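Local coordinates for crystal protein (Bacillus thuringiensis serovar dakota, PDB 2ZTB) that recognizes cancer cells as a crystal toxin and, in this proteolytically activated form, probably kills them by forming aerolysin-type beta-barrel pores in their membranes, at residues I4-M9 with C61-G66; L16-E21 with D217-T222; G66-V71 with S124-K129; P79-A84 with A176-E181; I189-Y194 with N213-V218. One frame throughout, in Å; residues are numbered along the deposited sequence.

Contact 1 (I4-M9 with C61-G66); sequences IREYLM and CYKNVG
R5 and Y62 meet across an antiparallel strand pair, 4-7 against 61-65, whose short axes come within 4.5 Å. The R5 chain is extended, with CG anti to the backbone N (chi1 -180°), and this lays its guanidinium flat over one face of the Y62 ring. The two centres are 4.2 Å apart with planes at 29°, an off-centre cation-pi stack. On the opposite side of the same ring comes Y7. Its ring is nearly parallel but slid aside (centroids 5.5 Å apart), so the contact is oblique and narrows to Y7 CE1 and CD1 against Y62 CE2. Here E6 and K63 form the hydrogen-bonded pair, with E6 N 3.0 Å from K63 O and the return bond from K63 N to E6 O at 2.8 Å. The same two residues also meet through their side chains: K63 bends at its last torsion (chi4 -72°), turning NZ to Y7 O at 2.7 Å and, in a weaker salt bridge, to E6 OE1 at 3.2 Å. E12 supplies NZ with a second carboxylate. The other E6 oxygen bonds S124 OG, while R5 NH1 makes a salt bridge to D192. Beyond the pair, F122 packs on I4 and E6 and makes a cation-pi contact with K63, and strand 168-199 flanks 61-65, with V191 on C61 and A187 and I189 on V65.

Contact 2 (L16-E21 with D217-T222); sequences LSSSPE and DVLNTT
L16 opens the contact by pressing its side chain against the backbone of T221, with CB 3.5 Å from T221 O, while its CG meets L219 CD1 obliquely at 4.1 Å. L16 O accepts S18 OG at 2.7 Å, and the T221 CG2 methyl packs 3.3 Å from the same oxygen. S17 has positive phi (56°), a left-handed turn of the backbone, and its carbonyl O takes N220 ND2 at 2.9 Å. That oxygen lies in the N220 amide plane, although the donor sits well above the S17 carbonyl plane. S18 bonds in both directions: with OG beside its own backbone N (chi1 -42°), the hydroxyl accepts N220 N at 3.0 Å along a nearly straight bond (173°) while donating to L16 O. One hydroxyl therefore ties its own loop to the other segment, and its CB rests 3.7 Å from L219 CD2. S19 is the N-cap of helix 20-31, its OG capping a backbone N in the first turn, and S22 OG bonds S19 N in return. Around the contact, V23 of that helix and F195 of strand 168-199 pack on L219, L8 and V191 pack on L16, and R26 bonds the carbonyl of D217 at the end of helix 215-218.

Contact 3 (G66-V71 with S124-K129); sequences GTVQYV and SKLSIK
Y70 sets CG anti to its own carbonyl carbon (chi1 -62°), which carries the ring across toward strand 126-129. V68, two residues earlier, has CG1 opposite its backbone N (chi1 180°), and its two methyls part toward different partners. The phenol oxygen accepts the backbone N-H of K129, Y70 OH lying 3.0 Å from K129 N. A water in the plane of the ring, at its edge, sits 2.6 Å from Y70 OH and bonds S127 O at 3.3 Å, so the hydroxyl has one direct bond to that strand and one weak, water-mediated link. I128 fills in beside it: its CG2 comes to the ring edge, 4.0 Å from Y70 CE2, and its CD1 approaches Y70 OH at 3.6 Å. V68 CG1 meets that same I128 CD1 at 4.0 Å, with the side chains crossing at about a right angle, and V68 CG2 meets L126 CD1 at 4.0 Å. The short strand axes stay 9.6 Å apart, 38° from parallel, so side chains rather than sheet bonding join them. F185 of strand 168-199 adds to the apolar layer on V68 and I128. Strand 126-132 pairs with 136-142 as a beta-hairpin held against the long sheet by these side chains. In aerolysin-type toxins a hairpin of this kind is thought to detach and refold into the membrane barrel, and 126-142 is probably its counterpart here.

Contact 4 (P79-A84 with A176-E181); sequences PNVILA and AKIAKE
V81 and A176 meet through peptides, the only flat groups in contact here: A176 N lies in the carbonyl plane of V81, 3.0 Å from V81 O, with an N-H...O angle of 154°. This is part of the long antiparallel sheet, beside a classic beta bulge in which L83 and A84 both face L174. The short axes of 79-84 and 176-181 come within 4.8 Å at 116° between their N-to-C directions, far from antiparallel and consistent with a local bend at the bulge, so the two segments touch over a few residues and then separate. On one face of the sheet V81 and I178 cross at about a right angle. The I178 chain is extended beyond CG1 (chi2 173°), and this carries its CD1 to within 3.5 Å of V81 CG2. Next to them L83 CD1 rests 4.0 Å from A176 CB, and F106 of strand 96-116 packs on both L83 and I178, joining the pieces into one apolar patch. A176 is buried, and F238 of strand 223-247 lies against it. K177 leans the other way: its NZ makes a salt bridge to D237, and its side chain lies about 7 Å from a bound lutetium ion. Nearer its root, K177 CG passes 3.7 Å from P79 O.

Contact 5 (I189-Y194 with N213-V218); sequences ITVDGY and NPARDV
Between G193 and A215 the backbones join by one hydrogen bond, A215 N to G193 O at 2.8 Å, and beside it Y194 and P214 form an antiparallel non-hydrogen-bonded pair with their CA atoms 4.3 Å apart. Of the side chains, V191 has CG1 anti to its backbone N (chi1 163°) and brings that methyl 3.9 Å from A215 CB, on the first residue of the short, weakly bonded helix 215-218. The Y194 ring approaches the N213-P214 peptide obliquely, with Y194 CD2 3.7 Å from P214 N, and its CD2 also reaches the proline ring at P214 CD, 4.2 Å away. Y194 also meets Y59 edge-to-face, and a bound glycerol lies about 6 Å from its side chain. G193 turns a corner at phi 122°, psi -155°, angles that would jam a CB against the carbonyl O of D192, so glycine suits the spot. P214 CA also lies 3.3 Å from G193 O, and in return Y194 CA sits 3.5 Å from N213 O. Strand 189-192 runs beside strand 61-90, with D192 paired to Y62 through the backbone, and on the other side V191 pairs with T222; helix 20-31 packs F27 and I30 on N213.

In the fold
Contacts 1, 2 and 5 gather at one end of the elongated chain, with centres 9 to 15 Å apart. Contact 2 adjoins contact 1 through L8 CD1 and L16 CD2, 3.6 Å apart, and contact 5 through T222 O and V191 N at 2.8 Å. Contacts 1 and 5 also touch where C61 CB lies 3.3 Å from Y194 O. Contact 3, centred 15 Å from contact 1, continues along strand 61-90, and the two join where I4 CD1 meets L126 CD1 at 3.8 Å. Contact 4 lies across the chain's centre, its own centre about 43 Å from that of contact 1 and about 51 Å from that of contact 5, near the lutetium ions, yet still on strands 61-90 and 168-199, which run the length between.

Contact 1 (I4-M9 with C61-G66)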
# COMPACT_ATOMS: atom_id res chain seq x y z
N ILE A 4 3.99 -0.46 13.91
CA ILE A 4 4.73 -1.70 13.69
C ILE A 4 6.09 -1.63 14.42
O ILE A 4 6.74 -0.59 14.44
CB ILE A 4 4.86 -1.99 12.16
CG1 ILE A 4 3.49 -2.38 11.59
CG2 ILE A 4 5.92 -3.06 11.86
CD1 ILE A 4 3.28 -1.98 10.14
N ARG A 5 6.48 -2.74 15.03
CA ARG A 5 7.75 -2.84 15.73
C ARG A 5 8.24 -4.27 15.68
O ARG A 5 7.68 -5.15 16.33
CB ARG A 5 7.60 -2.36 17.18
CG ARG A 5 8.88 -2.40 18.01
CD ARG A 5 8.76 -1.42 19.16
NE ARG A 5 9.89 -1.48 20.09
CZ ARG A 5 11.00 -0.75 20.00
NH1 ARG A 5 11.18 0.10 19.00
NH2 ARG A 5 11.95 -0.89 20.92
N GLU A 6 9.28 -4.52 14.90
CA GLU A 6 9.80 -5.87 14.79
C GLU A 6 11.32 -5.87 14.74
O GLU A 6 11.94 -4.81 14.61
CB GLU A 6 9.18 -6.62 13.59
CG GLU A 6 9.15 -5.87 12.27
CD GLU A 6 8.47 -6.67 11.16
OE1 GLU A 6 9.20 -7.23 10.30
OE2 GLU A 6 7.22 -6.74 11.14
N TYR A 7 11.91 -7.06 14.86
CA TYR A 7 13.33 -7.23 14.81
C TYR A 7 13.91 -6.77 13.47
O TYR A 7 13.28 -6.91 12.41
CB TYR A 7 13.71 -8.69 15.06
CG TYR A 7 13.55 -9.16 16.49
CD1 TYR A 7 13.72 -8.29 17.57
CD2 TYR A 7 13.26 -10.50 16.77
CE1 TYR A 7 13.58 -8.73 18.90
CE2 TYR A 7 13.12 -10.95 18.08
CZ TYR A 7 13.29 -10.07 19.15
OH TYR A 7 13.14 -10.53 20.45
N LEU A 8 15.10 -6.20 13.54
CA LEU A 8 15.88 -5.91 12.35
C LEU A 8 16.64 -7.20 12.02
O LEU A 8 17.11 -7.91 12.93
CB LEU A 8 16.82 -4.74 12.61
CG LEU A 8 17.69 -4.25 11.43
CD1 LEU A 8 16.84 -3.55 10.36
CD2 LEU A 8 18.82 -3.33 11.94
N MET A 9 16.71 -7.53 10.74
CA MET A 9 17.39 -8.74 10.30
C MET A 9 18.66 -8.39 9.51
O MET A 9 18.77 -7.28 8.99
CB MET A 9 16.44 -9.59 9.43
CG MET A 9 15.06 -9.88 10.07
SD MET A 9 15.19 -11.01 11.49
CE MET A 9 15.59 -12.57 10.69
N CYS A 61 17.35 -5.16 18.66
CA CYS A 61 17.33 -4.09 17.68
C CYS A 61 16.10 -4.22 16.78
O CYS A 61 15.84 -5.28 16.21
CB CYS A 61 18.63 -4.09 16.86
SG CYS A 61 18.79 -2.77 15.68
N TYR A 62 15.36 -3.12 16.67
CA TYR A 62 14.05 -3.12 16.06
C TYR A 62 13.96 -2.11 14.94
O TYR A 62 14.59 -1.05 15.01
CB TYR A 62 12.96 -2.78 17.08
CG TYR A 62 12.97 -3.62 18.33
CD1 TYR A 62 13.67 -3.21 19.47
CD2 TYR A 62 12.28 -4.83 18.39
CE1 TYR A 62 13.69 -3.98 20.64
CE2 TYR A 62 12.28 -5.61 19.56
CZ TYR A 62 12.99 -5.17 20.67
OH TYR A 62 12.99 -5.94 21.82
N LYS A 63 13.20 -2.46 13.92
CA LYS A 63 12.71 -1.53 12.91
C LYS A 63 11.24 -1.22 13.24
O LYS A 63 10.51 -2.07 13.77
CB LYS A 63 12.86 -2.12 11.50
CG LYS A 63 12.32 -3.54 11.31
CD LYS A 63 12.32 -3.89 9.82
CE LYS A 63 11.59 -5.17 9.53
NZ LYS A 63 12.26 -6.44 9.95
N ASN A 64 10.83 0.01 12.96
CA ASN A 64 9.53 0.54 13.36
C ASN A 64 8.93 1.31 12.20
O ASN A 64 9.65 1.98 11.46
CB ASN A 64 9.67 1.52 14.53
CG ASN A 64 10.46 0.96 15.71
OD1 ASN A 64 11.70 1.01 15.73
ND2 ASN A 64 9.75 0.46 16.69
N VAL A 65 7.61 1.25 12.07
CA VAL A 65 6.86 2.13 11.19
C VAL A 65 6.16 3.13 12.09
O VAL A 65 5.55 2.76 13.10
CB VAL A 65 5.84 1.34 10.30
CG1 VAL A 65 5.10 2.26 9.34
CG2 VAL A 65 6.54 0.21 9.54
N GLY A 66 6.28 4.41 11.77
CA GLY A 66 5.61 5.45 12.54
C GLY A 66 4.20 5.66 12.03
O GLY A 66 3.64 4.82 11.31

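Contact 2 (L16-E21 with D217-T222)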
# COMPACT_ATOMS: atom_id res chain seq x y z
N LEU A 16 19.33 -0.06 5.41
CA LEU A 16 19.99 1.02 6.14
C LEU A 16 21.34 1.38 5.47
O LEU A 16 22.29 1.86 6.12
CB LEU A 16 20.22 0.61 7.59
CG LEU A 16 19.06 0.48 8.62
CD1 LEU A 16 17.99 1.55 8.45
CD2 LEU A 16 18.46 -0.90 8.63
N SER A 17 21.41 1.13 4.16
CA SER A 17 22.60 1.45 3.38
C SER A 17 23.87 0.81 3.93
O SER A 17 24.99 1.29 3.68
CB SER A 17 22.77 2.96 3.27
OG SER A 17 21.65 3.54 2.63
N SER A 18 23.69 -0.29 4.67
CA SER A 18 24.80 -0.96 5.32
C SER A 18 24.90 -2.44 4.97
O SER A 18 24.15 -2.96 4.13
CB SER A 18 24.74 -0.74 6.84
OG SER A 18 24.39 0.59 7.12
N SER A 19 25.87 -3.10 5.62
CA SER A 19 26.20 -4.48 5.34
C SER A 19 26.78 -5.09 6.62
O SER A 19 27.16 -4.35 7.52
CB SER A 19 27.17 -4.59 4.15
OG SER A 19 28.40 -3.88 4.38
N PRO A 20 26.81 -6.42 6.73
CA PRO A 20 27.54 -6.98 7.86
C PRO A 20 29.01 -6.56 7.88
O PRO A 20 29.60 -6.38 8.96
CB PRO A 20 27.41 -8.50 7.64
CG PRO A 20 26.11 -8.63 6.86
CD PRO A 20 26.15 -7.48 5.92
N GLU A 21 29.59 -6.40 6.70
CA GLU A 21 31.01 -6.03 6.59
C GLU A 21 31.23 -4.62 7.07
O GLU A 21 32.25 -4.33 7.67
CB GLU A 21 31.51 -6.18 5.15
CG GLU A 21 31.64 -7.62 4.64
CD GLU A 21 30.30 -8.30 4.27
OE1 GLU A 21 29.29 -7.61 4.00
OE2 GLU A 21 30.27 -9.56 4.25
N ASP A 217 25.82 3.78 15.96
CA ASP A 217 27.28 3.69 15.96
C ASP A 217 27.88 2.79 14.87
O ASP A 217 29.05 2.94 14.54
CB ASP A 217 27.80 3.17 17.31
CG ASP A 217 27.59 4.16 18.44
OD1 ASP A 217 27.13 5.29 18.21
OD2 ASP A 217 27.92 3.78 19.59
N VAL A 218 27.10 1.85 14.33
CA VAL A 218 27.67 0.85 13.41
C VAL A 218 26.97 0.79 12.02
O VAL A 218 27.47 0.13 11.10
CB VAL A 218 27.76 -0.55 14.07
CG1 VAL A 218 28.75 -0.52 15.29
CG2 VAL A 218 26.35 -1.08 14.51
N LEU A 219 25.84 1.49 11.89
CA LEU A 219 25.10 1.54 10.64
C LEU A 219 25.26 2.92 10.01
O LEU A 219 25.44 3.90 10.73
CB LEU A 219 23.58 1.24 10.87
CG LEU A 219 23.12 -0.17 11.31
CD1 LEU A 219 21.65 -0.20 11.68
CD2 LEU A 219 23.39 -1.24 10.26
N ASN A 220 25.16 2.98 8.69
CA ASN A 220 25.31 4.23 7.95
C ASN A 220 24.11 5.14 8.08
O ASN A 220 24.21 6.35 7.85
CB ASN A 220 25.61 3.96 6.48
CG ASN A 220 26.97 3.35 6.27
OD1 ASN A 220 27.94 3.67 6.98
ND2 ASN A 220 27.07 2.46 5.29
N THR A 221 22.98 4.55 8.43
CA THR A 221 21.76 5.29 8.70
C THR A 221 20.91 4.44 9.62
O THR A 221 21.14 3.24 9.73
CB THR A 221 20.92 5.63 7.41
OG1 THR A 221 19.87 6.53 7.78
CG2 THR A 221 20.26 4.41 6.81
N THR A 222 19.92 5.05 10.26
CA THR A 222 19.00 4.30 11.11
C THR A 222 17.55 4.65 10.79
O THR A 222 16.65 4.36 11.58
CB THR A 222 19.27 4.54 12.62
OG1 THR A 222 19.26 5.96 12.87
CG2 THR A 222 20.62 3.93 13.05

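Contact 3 (G66-V71 with S124-K129)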
# COMPACT_ATOMS: atom_id res chain seq x y z
N GLY A 66 6.28 4.41 11.77
CA GLY A 66 5.61 5.45 12.54
C GLY A 66 4.20 5.66 12.03
O GLY A 66 3.64 4.82 11.31
N THR A 67 3.62 6.79 12.39
CA THR A 67 2.25 7.13 12.03
C THR A 67 2.20 7.45 10.55
O THR A 67 3.02 8.23 10.04
CB THR A 67 1.75 8.32 12.87
OG1 THR A 67 2.07 8.08 14.25
CG2 THR A 67 0.25 8.50 12.73
N VAL A 68 1.24 6.82 9.87
CA VAL A 68 0.96 7.02 8.46
C VAL A 68 0.30 8.38 8.25
O VAL A 68 -0.70 8.68 8.89
CB VAL A 68 0.02 5.89 7.93
CG1 VAL A 68 -0.30 6.09 6.43
CG2 VAL A 68 0.64 4.51 8.16
N GLN A 69 0.88 9.20 7.38
CA GLN A 69 0.26 10.47 7.01
C GLN A 69 -0.26 10.37 5.59
O GLN A 69 0.44 9.87 4.71
CB GLN A 69 1.22 11.65 7.12
CG GLN A 69 2.06 11.70 8.42
CD GLN A 69 1.30 12.20 9.64
OE1 GLN A 69 1.79 12.08 10.77
NE2 GLN A 69 0.11 12.75 9.44
N TYR A 70 -1.49 10.83 5.38
CA TYR A 70 -2.15 10.76 4.08
C TYR A 70 -2.19 12.12 3.42
O TYR A 70 -2.34 13.15 4.09
CB TYR A 70 -3.58 10.24 4.23
CG TYR A 70 -3.70 8.84 4.80
CD1 TYR A 70 -3.63 8.62 6.18
CD2 TYR A 70 -3.91 7.75 3.96
CE1 TYR A 70 -3.74 7.34 6.71
CE2 TYR A 70 -4.02 6.47 4.48
CZ TYR A 70 -3.95 6.27 5.84
OH TYR A 70 -4.08 5.00 6.34
N VAL A 71 -2.06 12.14 2.10
CA VAL A 71 -2.18 13.36 1.31
C VAL A 71 -3.07 13.05 0.13
O VAL A 71 -2.76 12.17 -0.67
CB VAL A 71 -0.80 13.89 0.81
CG1 VAL A 71 -0.97 15.21 0.07
CG2 VAL A 71 0.17 14.05 1.96
N SER A 124 4.73 -7.70 9.59
CA SER A 124 3.42 -7.31 10.12
C SER A 124 2.61 -6.46 9.15
O SER A 124 3.14 -5.57 8.49
CB SER A 124 3.51 -6.64 11.50
OG SER A 124 4.78 -6.08 11.76
N LYS A 125 1.33 -6.76 9.06
CA LYS A 125 0.43 -6.08 8.15
C LYS A 125 0.32 -4.61 8.53
O LYS A 125 0.38 -4.25 9.70
CB LYS A 125 -0.94 -6.74 8.15
CG LYS A 125 -0.93 -8.22 7.82
CD LYS A 125 -0.80 -8.50 6.33
CE LYS A 125 -0.88 -10.00 6.08
NZ LYS A 125 -1.29 -10.34 4.69
N LEU A 126 0.19 -3.76 7.52
CA LEU A 126 0.00 -2.34 7.73
C LEU A 126 -1.48 -1.99 7.56
O LEU A 126 -2.11 -2.37 6.57
CB LEU A 126 0.86 -1.55 6.75
CG LEU A 126 0.74 -0.03 6.73
CD1 LEU A 126 1.41 0.57 7.94
CD2 LEU A 126 1.33 0.54 5.44
N SER A 127 -2.04 -1.27 8.53
CA SER A 127 -3.42 -0.81 8.45
C SER A 127 -3.52 0.51 7.70
O SER A 127 -2.87 1.51 8.07
CB SER A 127 -4.04 -0.70 9.84
OG SER A 127 -4.08 -1.97 10.47
N ILE A 128 -4.31 0.48 6.63
CA ILE A 128 -4.57 1.65 5.80
C ILE A 128 -6.08 1.91 5.79
O ILE A 128 -6.88 1.02 5.46
CB ILE A 128 -3.98 1.48 4.35
CG1 ILE A 128 -2.44 1.42 4.37
CG2 ILE A 128 -4.45 2.59 3.41
CD1 ILE A 128 -1.74 2.68 4.98
N LYS A 129 -6.46 3.12 6.18
CA LYS A 129 -7.85 3.55 6.19
C LYS A 129 -7.97 4.94 5.60
O LYS A 129 -7.27 5.86 6.02
CB LYS A 129 -8.40 3.52 7.61
CG LYS A 129 -8.66 2.12 8.16
CD LYS A 129 -8.79 2.10 9.68
CE LYS A 129 -9.84 1.09 10.14
NZ LYS A 129 -11.14 1.30 9.45
O HOH W 1 -3.52 4.65 8.90

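Contact 4 (P79-A84 with A176-E181)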
# COMPACT_ATOMS: atom_id res chain seq x y z
N PRO A 79 -16.15 11.78 -17.39
CA PRO A 79 -17.44 12.47 -17.39
C PRO A 79 -18.61 11.78 -18.08
O PRO A 79 -19.74 12.25 -17.95
CB PRO A 79 -17.13 13.79 -18.11
CG PRO A 79 -16.03 13.45 -19.02
CD PRO A 79 -15.19 12.44 -18.31
N ASN A 80 -18.35 10.71 -18.82
CA ASN A 80 -19.44 9.99 -19.52
C ASN A 80 -19.03 8.56 -19.80
O ASN A 80 -17.96 8.30 -20.36
CB ASN A 80 -19.81 10.66 -20.85
CG ASN A 80 -21.12 11.43 -20.79
OD1 ASN A 80 -22.20 10.84 -20.63
ND2 ASN A 80 -21.03 12.76 -20.94
N VAL A 81 -19.89 7.63 -19.39
CA VAL A 81 -19.66 6.21 -19.56
C VAL A 81 -21.04 5.59 -19.71
O VAL A 81 -21.91 5.83 -18.88
CB VAL A 81 -18.90 5.62 -18.34
CG1 VAL A 81 -19.08 4.12 -18.24
CG2 VAL A 81 -17.44 5.95 -18.44
N ILE A 82 -21.25 4.83 -20.78
CA ILE A 82 -22.50 4.11 -21.00
C ILE A 82 -22.45 2.80 -20.23
O ILE A 82 -21.60 1.94 -20.49
CB ILE A 82 -22.75 3.79 -22.50
CG1 ILE A 82 -22.41 4.98 -23.42
CG2 ILE A 82 -24.18 3.31 -22.72
CD1 ILE A 82 -23.17 6.24 -23.16
N LEU A 83 -23.37 2.66 -19.27
CA LEU A 83 -23.48 1.44 -18.48
C LEU A 83 -24.50 0.48 -19.05
O LEU A 83 -24.42 -0.73 -18.83
CB LEU A 83 -23.82 1.75 -17.02
CG LEU A 83 -22.83 2.52 -16.14
CD1 LEU A 83 -23.26 2.39 -14.67
CD2 LEU A 83 -21.38 2.04 -16.33
N ALA A 84 -25.47 1.01 -19.79
CA ALA A 84 -26.50 0.19 -20.41
C ALA A 84 -27.04 0.94 -21.59
O ALA A 84 -27.03 2.17 -21.61
CB ALA A 84 -27.62 -0.11 -19.42
N ALA A 176 -23.11 7.12 -16.51
CA ALA A 176 -22.53 7.49 -15.24
C ALA A 176 -21.22 8.25 -15.41
O ALA A 176 -20.65 8.31 -16.51
CB ALA A 176 -22.33 6.25 -14.36
N LYS A 177 -20.76 8.88 -14.33
CA LYS A 177 -19.40 9.37 -14.25
C LYS A 177 -18.58 8.34 -13.46
O LYS A 177 -19.12 7.61 -12.63
CB LYS A 177 -19.33 10.74 -13.58
CG LYS A 177 -20.06 11.86 -14.32
CD LYS A 177 -19.85 13.19 -13.60
CE LYS A 177 -20.55 14.34 -14.31
NZ LYS A 177 -22.03 14.39 -14.10
N ILE A 178 -17.29 8.28 -13.75
CA ILE A 178 -16.38 7.47 -12.97
C ILE A 178 -15.42 8.40 -12.23
O ILE A 178 -14.86 9.33 -12.82
CB ILE A 178 -15.60 6.47 -13.86
CG1 ILE A 178 -16.58 5.51 -14.55
CG2 ILE A 178 -14.58 5.70 -13.03
CD1 ILE A 178 -15.87 4.59 -15.58
N ALA A 179 -15.28 8.16 -10.93
CA ALA A 179 -14.32 8.87 -10.10
C ALA A 179 -13.15 7.95 -9.76
O ALA A 179 -13.36 6.86 -9.21
CB ALA A 179 -14.97 9.37 -8.81
N LYS A 180 -11.95 8.37 -10.14
CA LYS A 180 -10.74 7.77 -9.61
C LYS A 180 -10.26 8.68 -8.48
O LYS A 180 -9.75 9.79 -8.71
CB LYS A 180 -9.65 7.59 -10.68
CG LYS A 180 -8.32 7.08 -10.09
CD LYS A 180 -7.08 7.65 -10.83
CE LYS A 180 -5.88 7.69 -9.88
NZ LYS A 180 -4.55 7.79 -10.58
N GLU A 181 -10.46 8.21 -7.26
CA GLU A 181 -10.04 8.95 -6.08
C GLU A 181 -8.81 8.29 -5.50
O GLU A 181 -8.67 7.06 -5.52
CB GLU A 181 -11.15 9.01 -5.05
CG GLU A 181 -12.40 9.77 -5.50
CD GLU A 181 -13.49 9.67 -4.47
OE1 GLU A 181 -14.02 8.56 -4.29
OE2 GLU A 181 -13.81 10.70 -3.82

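Contact 5 (I189-Y194 with N213-V218)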
# COMPACT_ATOMS: atom_id res chain seq x y z
N ILE A 189 10.26 5.19 8.81
CA ILE A 189 10.81 3.96 9.37
C ILE A 189 11.98 4.36 10.28
O ILE A 189 12.84 5.16 9.88
CB ILE A 189 11.38 3.01 8.28
CG1 ILE A 189 10.35 2.74 7.15
CG2 ILE A 189 11.97 1.74 8.91
CD1 ILE A 189 9.28 1.77 7.50
N THR A 190 12.04 3.79 11.48
CA THR A 190 13.13 4.08 12.41
C THR A 190 13.72 2.82 13.02
O THR A 190 12.99 1.87 13.33
CB THR A 190 12.71 5.03 13.55
OG1 THR A 190 11.70 4.40 14.35
CG2 THR A 190 12.19 6.37 13.00
N VAL A 191 15.04 2.81 13.18
CA VAL A 191 15.72 1.70 13.84
C VAL A 191 16.29 2.15 15.20
O VAL A 191 16.89 3.21 15.31
CB VAL A 191 16.80 1.06 12.90
CG1 VAL A 191 17.78 0.21 13.69
CG2 VAL A 191 16.13 0.23 11.81
N ASP A 192 16.05 1.34 16.23
CA ASP A 192 16.61 1.59 17.55
C ASP A 192 17.03 0.28 18.19
O ASP A 192 16.43 -0.76 17.92
CB ASP A 192 15.61 2.34 18.46
CG ASP A 192 14.32 1.56 18.68
OD1 ASP A 192 14.26 0.82 19.69
OD2 ASP A 192 13.38 1.68 17.85
N GLY A 193 18.07 0.33 19.03
CA GLY A 193 18.60 -0.87 19.67
C GLY A 193 20.07 -1.10 19.38
O GLY A 193 20.79 -0.17 19.05
N TYR A 194 20.51 -2.36 19.46
CA TYR A 194 21.94 -2.66 19.54
C TYR A 194 22.41 -3.76 18.60
O TYR A 194 21.63 -4.62 18.19
CB TYR A 194 22.33 -3.02 20.99
CG TYR A 194 21.93 -1.97 22.00
CD1 TYR A 194 20.63 -1.93 22.51
CD2 TYR A 194 22.85 -1.02 22.46
CE1 TYR A 194 20.24 -0.97 23.43
CE2 TYR A 194 22.47 -0.05 23.41
CZ TYR A 194 21.15 -0.04 23.87
OH TYR A 194 20.75 0.90 24.79
N ASN A 213 26.91 -1.92 20.92
CA ASN A 213 26.86 -0.52 20.55
C ASN A 213 25.53 -0.25 19.92
O ASN A 213 25.00 -1.10 19.21
CB ASN A 213 27.99 -0.17 19.57
CG ASN A 213 29.29 0.09 20.27
OD1 ASN A 213 29.61 1.23 20.61
ND2 ASN A 213 30.04 -0.96 20.52
N PRO A 214 24.95 0.94 20.19
CA PRO A 214 23.68 1.27 19.54
C PRO A 214 23.84 1.21 18.03
O PRO A 214 24.93 1.48 17.51
CB PRO A 214 23.39 2.71 19.99
CG PRO A 214 24.64 3.19 20.61
CD PRO A 214 25.40 2.01 21.10
N ALA A 215 22.77 0.83 17.35
CA ALA A 215 22.71 0.76 15.89
C ALA A 215 23.32 1.98 15.18
O ALA A 215 23.97 1.84 14.15
CB ALA A 215 21.24 0.54 15.44
N ARG A 216 23.12 3.18 15.72
CA ARG A 216 23.61 4.43 15.12
C ARG A 216 25.15 4.50 15.06
O ARG A 216 25.70 5.21 14.22
CB ARG A 216 23.03 5.66 15.85
CG ARG A 216 23.90 6.22 16.95
CD ARG A 216 23.26 7.41 17.66
NE ARG A 216 22.28 6.97 18.65
CZ ARG A 216 22.55 6.74 19.93
NH1 ARG A 216 21.58 6.33 20.73
NH2 ARG A 216 23.77 6.94 20.40
N ASP A 217 25.82 3.78 15.96
CA ASP A 217 27.28 3.69 15.96
C ASP A 217 27.88 2.79 14.87
O ASP A 217 29.05 2.94 14.54
CB ASP A 217 27.80 3.17 17.31
CG ASP A 217 27.59 4.16 18.44
OD1 ASP A 217 27.13 5.29 18.21
OD2 ASP A 217 27.92 3.78 19.59
N VAL A 218 27.10 1.85 14.33
CA VAL A 218 27.67 0.85 13.41
C VAL A 218 26.97 0.79 12.02
O VAL A 218 27.47 0.13 11.10
CB VAL A 218 27.76 -0.55 14.07
CG1 VAL A 218 28.75 -0.52 15.29
CG2 VAL A 218 26.35 -1.08 14.51